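Local coordinates for xyloglucan-specific endo-beta-1,4-glucanase GH12 (Aspergillus niveus, PDB 4NPR), which probably hydrolyses internal beta-1,4-glucosidic linkages of xyloglucan, retaining the beta configuration at the cleaved sugar, at residues I40-L45 and F86-L91. Numbering follows the deposited sequence.
Sequences ILYNNL and FANAAL
Tyr42 lies alongside the amide of Asn88, the two side chains pointing the same way and their planes 18° apart. Tyr42 CB is 3.8 Å from Asn88 ND2. Further along, Ala90 CB meets the ring at its edge, 3.9 Å from Tyr42 CE2. Ile40 CG2 lies over one face of the same ring, offset toward its rim.

Asn44 reaches across with its amide. With CG anti to the backbone N (chi1 -177°), Asn44 ND2 donates to Phe86 O at 2.9 Å, from above the carbonyl plane. Asn88 ND2 binds the same oxygen at 2.7 Å, so two side-chain amides grip one carbonyl. Phe86 N in turn bonds to Asn44 O, so Asn44 and Phe86 are joined in both directions.

Between the strands, Ile40 and Ala90 exchange a pair of backbone hydrogen bonds. Tyr42 N adds a 3.0 Å bond to Asn88 O. On the other sheet face, Leu41 CD1 approaches Ala89 CB at 4.2 Å. Leu41 also packs on Phe60, and Ala87 on Thr58, both from strand 53-64 of the facing sheet.

This is antiparallel pairing of strands 39-42 and 87-97 within one sheet of the beta-jelly roll of glycosyl hydrolase family 12.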
loop_
_atom_site.group_PDB
_atom_site.type_symbol
_atom_site.label_atom_id
_atom_site.label_comp_id
_atom_site.label_asym_id
_atom_site.label_seq_id
_atom_site.Cartn_x
_atom_site.Cartn_y
_atom_site.Cartn_z
ATOM N N ILE A 40 11.333 2.202 6.875
ATOM C CA ILE A 40 12.188 2.617 5.797
ATOM C C ILE A 40 11.208 3.196 4.797
ATOM O O ILE A 40 10.174 2.575 4.470
ATOM C CB ILE A 40 12.952 1.447 5.174
ATOM C CG1 ILE A 40 13.966 0.861 6.173
ATOM C CG2 ILE A 40 13.747 1.894 3.951
ATOM C CD1 ILE A 40 14.457 -0.524 5.798
ATOM N N LEU A 41 11.488 4.412 4.361
ATOM C CA LEU A 41 10.633 5.110 3.440
ATOM C C LEU A 41 11.310 5.039 2.099
ATOM O O LEU A 41 12.477 5.370 1.992
ATOM C CB LEU A 41 10.458 6.557 3.890
ATOM C CG LEU A 41 9.636 7.506 3.032
ATOM C CD1 LEU A 41 8.155 7.183 3.112
ATOM C CD2 LEU A 41 9.820 8.937 3.520
ATOM N N TYR A 42 10.567 4.656 1.076
ATOM C CA TYR A 42 11.120 4.329 -0.246
ATOM C C TYR A 42 10.493 5.184 -1.310
ATOM O O TYR A 42 9.314 5.434 -1.251
ATOM C CB TYR A 42 10.768 2.889 -0.638
ATOM C CG TYR A 42 11.405 1.790 0.161
ATOM C CD1 TYR A 42 12.672 1.284 -0.202
ATOM C CD2 TYR A 42 10.738 1.204 1.260
ATOM C CE1 TYR A 42 13.258 0.242 0.502
ATOM C CE2 TYR A 42 11.328 0.155 1.980
ATOM C CZ TYR A 42 12.577 -0.322 1.585
ATOM O OH TYR A 42 13.198 -1.340 2.248
ATOM N N ASN A 43 11.282 5.582 -2.289
ATOM C CA ASN A 43 10.803 6.238 -3.500
ATOM C C ASN A 43 10.329 5.130 -4.480
ATOM O O ASN A 43 9.192 5.177 -4.989
ATOM C CB ASN A 43 11.948 7.092 -4.089
ATOM C CG ASN A 43 11.479 8.218 -4.977
ATOM O OD1 ASN A 43 10.438 8.801 -4.790
ATOM N ND2 ASN A 43 12.299 8.554 -5.928
ATOM N N ASN A 44 11.176 4.123 -4.718
ATOM C CA ASN A 44 10.747 2.868 -5.364
ATOM C C ASN A 44 10.027 3.120 -6.706
ATOM O O ASN A 44 8.858 2.815 -6.882
ATOM C CB ASN A 44 9.883 2.079 -4.367
ATOM C CG ASN A 44 9.431 0.716 -4.883
ATOM O OD1 ASN A 44 10.089 0.081 -5.670
ATOM N ND2 ASN A 44 8.288 0.264 -4.400
ATOM N N LEU A 45 10.765 3.671 -7.654
ATOM C CA LEU A 45 10.235 3.986 -8.963
ATOM C C LEU A 45 10.308 2.765 -9.904
ATOM O O LEU A 45 10.680 2.860 -11.061
ATOM C CB LEU A 45 11.027 5.158 -9.547
ATOM C CG LEU A 45 11.082 6.418 -8.692
ATOM C CD1 LEU A 45 11.641 7.599 -9.472
ATOM C CD2 LEU A 45 9.674 6.747 -8.235
ATOM N N PHE A 86 5.840 2.902 -6.345
ATOM C CA PHE A 86 5.142 2.632 -5.143
ATOM C C PHE A 86 5.986 3.126 -3.985
ATOM O O PHE A 86 6.569 2.330 -3.239
ATOM C CB PHE A 86 4.852 1.142 -5.003
ATOM C CG PHE A 86 4.180 0.799 -3.707
ATOM C CD1 PHE A 86 3.029 1.519 -3.285
ATOM C CD2 PHE A 86 4.689 -0.187 -2.882
ATOM C CE1 PHE A 86 2.405 1.234 -2.064
ATOM C CE2 PHE A 86 4.055 -0.494 -1.664
ATOM C CZ PHE A 86 2.926 0.227 -1.245
ATOM N N ALA A 87 6.050 4.457 -3.865
ATOM C CA ALA A 87 6.667 5.096 -2.730
ATOM C C ALA A 87 5.764 4.830 -1.533
ATOM O O ALA A 87 4.576 5.070 -1.593
ATOM C CB ALA A 87 6.764 6.584 -2.958
ATOM N N ASN A 88 6.374 4.369 -0.449
ATOM C CA ASN A 88 5.678 3.829 0.686
ATOM C C ASN A 88 6.560 3.882 1.889
ATOM O O ASN A 88 7.793 3.912 1.796
ATOM C CB ASN A 88 5.329 2.362 0.446
ATOM C CG ASN A 88 6.556 1.484 0.354
ATOM O OD1 ASN A 88 6.932 0.794 1.303
ATOM N ND2 ASN A 88 7.204 1.515 -0.794
ATOM N N ALA A 89 5.921 3.874 3.045
ATOM C CA ALA A 89 6.598 3.579 4.305
ATOM C C ALA A 89 6.394 2.075 4.664
ATOM O O ALA A 89 5.270 1.633 4.791
ATOM C CB ALA A 89 6.030 4.454 5.409
ATOM N N ALA A 90 7.491 1.353 4.898
ATOM C CA ALA A 90 7.493 -0.063 5.271
ATOM C C ALA A 90 7.942 -0.254 6.716
ATOM O O ALA A 90 8.983 0.245 7.162
ATOM C CB ALA A 90 8.418 -0.844 4.340
ATOM N N LEU A 91 7.146 -0.994 7.453
ATOM C CA LEU A 91 7.431 -1.254 8.835
ATOM C C LEU A 91 8.472 -2.348 8.886
ATOM O O LEU A 91 8.356 -3.312 8.153
ATOM C CB LEU A 91 6.173 -1.741 9.529
ATOM C CG LEU A 91 6.330 -2.026 11.012
ATOM C CD1 LEU A 91 6.519 -0.702 11.741
ATOM C CD2 LEU A 91 5.127 -2.820 11.538
#